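Local coordinates for putative MCP-type signal transduction protein (Campylobacter jejuni subsp. jejuni serotype O:2, PDB 4WY9) that probably senses chemical cues in the periplasm through a tandem-PAS domain and passes the signal on as a chemotaxis receptor, at residues I137-A141 against V179-I183. Sequence-based numbering, arbitrary orientation.
Sequences ILKKA and VVGVI
Ile-137 and Val-182 form the tight, buried part of this contact, meeting tip to tip at two separate points. Ile-137 CD1 lies 3.8 Å from Val-182 CG1, and Ile-137 CG2 comes equally near Val-182 CG2. The pairing follows from the torsions: with CG1 of Ile-137 anti to its carbonyl carbon (chi1 -73°) and chi2 extended at 168°, CD1 reaches one methyl of the valine while CG2 meets the other. Pro-171 and Tyr-149 also touch Ile-137, consistent with its burial.

Around Val-179 the spacing is wider and the residues only partly buried, although this valine has more surface covered across the contact than any other residue here. Leu-138 crosses Val-179 at about a right angle, its CD2 4.1 Å from Val-179 CG1. The other branch, Val-179 CG2, sits against the helix end, 4.0 Å from Ala-141 CB and 3.9 Å from Ala-141 O. Ala-141 is the first residue to leave helical geometry, yet its N still donates to Ile-137 O at 2.9 Å. On the solvent side of the helix, Lys-139 and Lys-140 point away from the strand.

No hydrogen bond joins the two segments; the 238 Å² they bury is covered mainly by apolar side chains. Val-179 and Val-182 can both face the helix, although three positions apart, because Val-180 and Gly-181 form a classic beta bulge opposite Ile-172. Ile-183 points to the other face, where it packs on the long helix 8-51. At this strand the antiparallel sheet is flanked by helix 132-140 on one face and helix 8-51 on the other, consistent with the first PAS-like module of a tandem-PAS (Cache) sensor.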
ATOM      1  N   ILE A 137     -10.351  -4.056  11.501  1.00  8.56           N
ATOM      2  CA  ILE A 137     -11.715  -3.614  11.212  1.00  8.79           C
ATOM      3  C   ILE A 137     -12.717  -4.435  12.036  1.00 10.17           C
ATOM      4  O   ILE A 137     -13.618  -3.866  12.662  1.00 10.70           O
ATOM      5  CB  ILE A 137     -12.016  -3.721   9.707  1.00  7.96           C
ATOM      6  CG1 ILE A 137     -11.288  -2.625   8.956  1.00  8.27           C
ATOM      7  CG2 ILE A 137     -13.515  -3.602   9.443  1.00  9.57           C
ATOM      8  CD1 ILE A 137     -11.256  -2.745   7.467  1.00  8.76           C
ATOM      9  N   LEU A 138     -12.593  -5.754  12.002  1.00  9.42           N
ATOM     10  CA  LEU A 138     -13.554  -6.609  12.713  1.00 11.00           C
ATOM     11  C   LEU A 138     -13.573  -6.265  14.191  1.00 13.74           C
ATOM     12  O   LEU A 138     -14.641  -6.278  14.821  1.00 17.25           O
ATOM     13  CB  LEU A 138     -13.217  -8.087  12.524  1.00 11.75           C
ATOM     14  CG  LEU A 138     -13.306  -8.615  11.103  1.00 19.08           C
ATOM     15  CD1 LEU A 138     -13.154 -10.081  11.031  1.00 19.41           C
ATOM     16  CD2 LEU A 138     -14.530  -8.181  10.347  1.00 23.02           C
ATOM     17  N   LYS A 139     -12.403  -5.961  14.757  1.00 13.26           N
ATOM     18  CA  LYS A 139     -12.300  -5.683  16.189  1.00 17.07           C
ATOM     19  C   LYS A 139     -12.733  -4.265  16.568  1.00 15.37           C
ATOM     20  O   LYS A 139     -13.301  -4.076  17.646  1.00 18.13           O
ATOM     21  CB  LYS A 139     -10.838  -5.950  16.645  1.00 20.83           C
ATOM     22  CG  LYS A 139     -10.533  -5.609  18.105  1.00 29.97           C
ATOM     23  CD  LYS A 139     -11.110  -6.655  19.015  1.00 39.36           C
ATOM     24  CE  LYS A 139     -10.966  -6.285  20.496  1.00 40.38           C
ATOM     25  NZ  LYS A 139     -11.759  -5.052  20.811  1.00 48.67           N
ATOM     26  N   LYS A 140     -12.418  -3.268  15.724  1.00 12.95           N
ATOM     27  CA  LYS A 140     -12.489  -1.875  16.133  1.00 13.65           C
ATOM     28  C   LYS A 140     -13.467  -0.993  15.376  1.00 11.44           C
ATOM     29  O   LYS A 140     -13.845   0.072  15.864  1.00 13.53           O
ATOM     30  CB  LYS A 140     -11.096  -1.223  16.017  1.00 16.04           C
ATOM     31  CG  LYS A 140     -10.002  -1.987  16.706  1.00 19.84           C
ATOM     32  CD  LYS A 140      -8.728  -1.229  16.768  1.00 26.98           C
ATOM     33  CE  LYS A 140      -8.165  -0.859  15.454  1.00 29.81           C
ATOM     34  NZ  LYS A 140      -6.796  -0.261  15.667  1.00 35.81           N
ATOM     35  N   ALA A 141     -13.862  -1.388  14.172  1.00  9.71           N
ATOM     36  CA  ALA A 141     -14.646  -0.497  13.346  1.00 10.03           C
ATOM     37  C   ALA A 141     -16.034  -0.258  13.940  1.00 10.29           C
ATOM     38  O   ALA A 141     -16.678  -1.193  14.423  1.00 12.97           O
ATOM     39  CB  ALA A 141     -14.761  -1.009  11.912  1.00  9.28           C
ATOM     40  N   VAL A 179     -20.609  -4.491  11.696  1.00 11.10           N
ATOM     41  CA  VAL A 179     -19.738  -4.844  10.607  1.00 10.40           C
ATOM     42  C   VAL A 179     -20.169  -6.193  10.046  1.00 10.84           C
ATOM     43  O   VAL A 179     -20.233  -7.161  10.773  1.00 14.16           O
ATOM     44  CB  VAL A 179     -18.248  -4.888  11.022  1.00 12.38           C
ATOM     45  CG1 VAL A 179     -17.372  -5.332   9.858  1.00 11.81           C
ATOM     46  CG2 VAL A 179     -17.775  -3.552  11.536  1.00 14.31           C
ATOM     47  N   VAL A 180     -20.448  -6.240   8.756  1.00  8.55           N
ATOM     48  CA  VAL A 180     -20.826  -7.482   8.109  1.00  9.67           C
ATOM     49  C   VAL A 180     -19.797  -7.921   7.105  1.00  7.62           C
ATOM     50  O   VAL A 180     -19.869  -9.018   6.568  1.00  9.19           O
ATOM     51  CB  VAL A 180     -22.222  -7.372   7.423  1.00 11.91           C
ATOM     52  CG1 VAL A 180     -23.333  -7.182   8.454  1.00 16.50           C
ATOM     53  CG2 VAL A 180     -22.260  -6.343   6.333  1.00 13.80           C
ATOM     54  N   GLY A 181     -18.769  -7.098   6.858  1.00  7.88           N
ATOM     55  CA  GLY A 181     -17.765  -7.466   5.909  1.00  7.69           C
ATOM     56  C   GLY A 181     -16.724  -6.392   5.721  1.00  6.35           C
ATOM     57  O   GLY A 181     -16.767  -5.342   6.383  1.00  7.08           O
ATOM     58  N   VAL A 182     -15.805  -6.628   4.796  1.00  6.24           N
ATOM     59  CA  VAL A 182     -14.696  -5.722   4.517  1.00  5.74           C
ATOM     60  C   VAL A 182     -14.497  -5.671   3.018  1.00  5.80           C
ATOM     61  O   VAL A 182     -14.398  -6.730   2.382  1.00  6.35           O
ATOM     62  CB  VAL A 182     -13.391  -6.172   5.192  1.00  6.69           C
ATOM     63  CG1 VAL A 182     -12.240  -5.218   4.800  1.00  7.31           C
ATOM     64  CG2 VAL A 182     -13.536  -6.254   6.699  1.00  7.72           C
ATOM     65  N   ILE A 183     -14.444  -4.476   2.449  1.00  5.57           N
ATOM     66  CA  ILE A 183     -14.072  -4.307   1.046  1.00  6.37           C
ATOM     67  C   ILE A 183     -12.680  -3.677   1.022  1.00  6.59           C
ATOM     68  O   ILE A 183     -12.440  -2.648   1.674  1.00  7.20           O
ATOM     69  CB  ILE A 183     -15.117  -3.477   0.258  1.00  8.25           C
ATOM     70  CG1 ILE A 183     -14.771  -3.374  -1.219  1.00 11.18           C
ATOM     71  CG2 ILE A 183     -15.316  -2.081   0.878  1.00  9.89           C
ATOM     72  CD1 ILE A 183     -15.003  -4.609  -2.006  1.00 11.96           C
TER